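Local coordinates for protein cathepsin L Propeptide (Toxoplasma gondii, PDB 3F75) that belongs to the I29 family of cathepsin propeptide inhibitor domains, the largely helical prosegments of papain-like cysteine proteases, at residues B[26-31]-B[68-73]. Numbering follows the deposited sequence.
Sequences SSFQAM and LKMNHF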
loop_
_atom_site.group_PDB
_atom_site.type_symbol
_atom_site.label_atom_id
_atom_site.label_comp_id
_atom_site.label_asym_id
_atom_site.label_seq_id
_atom_site.Cartn_x
_atom_site.Cartn_y
_atom_site.Cartn_z
ATOM N N SER B 26 20.281 -6.471 -18.311
ATOM C CA SER B 26 20.715 -5.168 -18.842
ATOM C C SER B 26 19.542 -4.248 -19.108
ATOM O O SER B 26 19.600 -3.084 -18.764
ATOM C CB SER B 26 21.533 -5.330 -20.123
ATOM O OG SER B 26 22.676 -6.112 -19.855
ATOM N N SER B 27 18.474 -4.787 -19.692
ATOM C CA SER B 27 17.244 -4.042 -19.884
ATOM C C SER B 27 16.636 -3.572 -18.535
ATOM O O SER B 27 16.112 -2.460 -18.437
ATOM C CB SER B 27 16.234 -4.892 -20.652
ATOM O OG SER B 27 15.075 -4.146 -20.937
ATOM N N PHE B 28 16.663 -4.448 -17.530
ATOM C CA PHE B 28 16.212 -4.137 -16.175
ATOM C C PHE B 28 17.054 -2.981 -15.613
ATOM O O PHE B 28 16.508 -2.030 -15.059
ATOM C CB PHE B 28 16.330 -5.392 -15.281
ATOM C CG PHE B 28 16.104 -5.139 -13.812
ATOM C CD1 PHE B 28 14.825 -5.030 -13.299
ATOM C CD2 PHE B 28 17.176 -5.044 -12.938
ATOM C CE1 PHE B 28 14.606 -4.828 -11.940
ATOM C CE2 PHE B 28 16.973 -4.821 -11.575
ATOM C CZ PHE B 28 15.681 -4.711 -11.072
ATOM N N GLN B 29 18.371 -3.073 -15.748
ATOM C CA GLN B 29 19.271 -2.025 -15.258
ATOM C C GLN B 29 18.976 -0.690 -15.938
ATOM O O GLN B 29 18.919 0.342 -15.275
ATOM C CB GLN B 29 20.739 -2.403 -15.483
ATOM C CG GLN B 29 21.264 -3.455 -14.527
ATOM C CD GLN B 29 22.782 -3.487 -14.475
ATOM O OE1 GLN B 29 23.399 -4.335 -15.103
ATOM N NE2 GLN B 29 23.386 -2.568 -13.726
ATOM N N ALA B 30 18.768 -0.722 -17.255
ATOM C CA ALA B 30 18.479 0.481 -18.020
ATOM C C ALA B 30 17.132 1.057 -17.644
ATOM O O ALA B 30 17.004 2.253 -17.404
ATOM C CB ALA B 30 18.513 0.188 -19.543
ATOM N N MET B 31 16.121 0.195 -17.608
ATOM C CA MET B 31 14.774 0.641 -17.351
ATOM C C MET B 31 14.664 1.273 -15.960
ATOM O O MET B 31 14.006 2.296 -15.803
ATOM C CB MET B 31 13.800 -0.532 -17.476
ATOM C CG MET B 31 12.348 -0.125 -17.325
ATOM S SD MET B 31 11.292 -1.523 -17.678
ATOM C CE MET B 31 11.608 -1.751 -19.434
ATOM N N LEU B 68 1.653 -11.828 -12.703
ATOM C CA LEU B 68 2.800 -11.162 -12.117
ATOM C C LEU B 68 3.556 -10.446 -13.216
ATOM O O LEU B 68 3.463 -10.816 -14.393
ATOM C CB LEU B 68 3.740 -12.175 -11.464
ATOM C CG LEU B 68 3.162 -13.080 -10.380
ATOM C CD1 LEU B 68 4.244 -13.961 -9.775
ATOM C CD2 LEU B 68 2.465 -12.238 -9.294
ATOM N N LYS B 69 4.335 -9.445 -12.834
ATOM C CA LYS B 69 5.187 -8.754 -13.788
ATOM C C LYS B 69 6.418 -8.239 -13.100
ATOM O O LYS B 69 6.352 -7.762 -11.966
ATOM C CB LYS B 69 4.419 -7.589 -14.422
ATOM C CG LYS B 69 5.120 -6.907 -15.580
ATOM C CD LYS B 69 4.292 -5.702 -16.036
ATOM C CE LYS B 69 5.017 -4.898 -17.092
ATOM N NZ LYS B 69 5.257 -5.732 -18.277
ATOM N N MET B 70 7.551 -8.325 -13.790
ATOM C CA MET B 70 8.775 -7.695 -13.307
ATOM C C MET B 70 8.552 -6.196 -13.005
ATOM O O MET B 70 7.762 -5.516 -13.656
ATOM C CB MET B 70 9.897 -7.886 -14.352
ATOM C CG MET B 70 11.244 -7.271 -13.964
ATOM S SD MET B 70 11.986 -8.002 -12.497
ATOM C CE MET B 70 12.205 -9.709 -12.992
ATOM N N ASN B 71 9.241 -5.682 -11.993
ATOM C CA ASN B 71 9.064 -4.304 -11.590
ATOM C C ASN B 71 10.307 -3.820 -10.845
ATOM O O ASN B 71 11.320 -4.523 -10.846
ATOM C CB ASN B 71 7.794 -4.162 -10.743
ATOM C CG ASN B 71 7.842 -4.974 -9.465
ATOM O OD1 ASN B 71 8.886 -5.111 -8.837
ATOM N ND2 ASN B 71 6.694 -5.501 -9.064
ATOM N N HIS B 72 10.252 -2.655 -10.207
ATOM C CA HIS B 72 11.490 -2.093 -9.606
ATOM C C HIS B 72 11.995 -2.848 -8.369
ATOM O O HIS B 72 13.090 -2.559 -7.886
ATOM C CB HIS B 72 11.430 -0.563 -9.366
ATOM C CG HIS B 72 10.448 -0.115 -8.323
ATOM N ND1 HIS B 72 9.897 1.146 -8.334
ATOM C CD2 HIS B 72 9.915 -0.741 -7.249
ATOM C CE1 HIS B 72 9.075 1.281 -7.309
ATOM N NE2 HIS B 72 9.061 0.147 -6.638
ATOM N N PHE B 73 11.238 -3.841 -7.899
ATOM C CA PHE B 73 11.694 -4.738 -6.827
ATOM C C PHE B 73 12.364 -5.998 -7.370
ATOM O O PHE B 73 12.670 -6.922 -6.598
ATOM C CB PHE B 73 10.517 -5.192 -5.968
ATOM C CG PHE B 73 9.689 -4.073 -5.427
ATOM C CD1 PHE B 73 10.264 -3.095 -4.627
ATOM C CD2 PHE B 73 8.325 -4.033 -5.651
ATOM C CE1 PHE B 73 9.512 -2.070 -4.100
ATOM C CE2 PHE B 73 7.547 -2.995 -5.103
ATOM C CZ PHE B 73 8.144 -2.019 -4.340
#
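A single aromatic ring carries this contact from the helical side: Phe28 turns its edge to a backbone carbonyl, and Asn71 O lies 3.5 Å from Phe28 CE1, near the plane of the ring. That in-plane approach is consistent with a weak electrostatic attraction between the C-H edge and the oxygen, although no hydrogen bond links 26-31 with 68-73. Met70 supplies the second touch, a Met-aromatic contact in which SD stands 5.0 Å from the centroid of the Phe28 ring, 51° off its normal, an oblique placement. The Met70 side chain, bent at chi2 and chi3, brings SD to 4.2 Å from Phe28 CE1, and the two side chains cross at about a right angle. In the I29 propeptide fold, the contact packs helix 18-32 against the loop between strand 66-68 and helix 78-84, and Phe49 of helix 39-60 touches both Phe28 and Met70. The loop is shaped locally by an Asx turn: Phe73 N donates to Asn71 OD1 over 2.8 Å, with an N-H...O angle of 152° and the donor tilted somewhat from the amide carbonyl plane. Asn71 ND2 hydrogen-bonds to the backbone of the partner protein chain, and Lys34 NZ to His72 O.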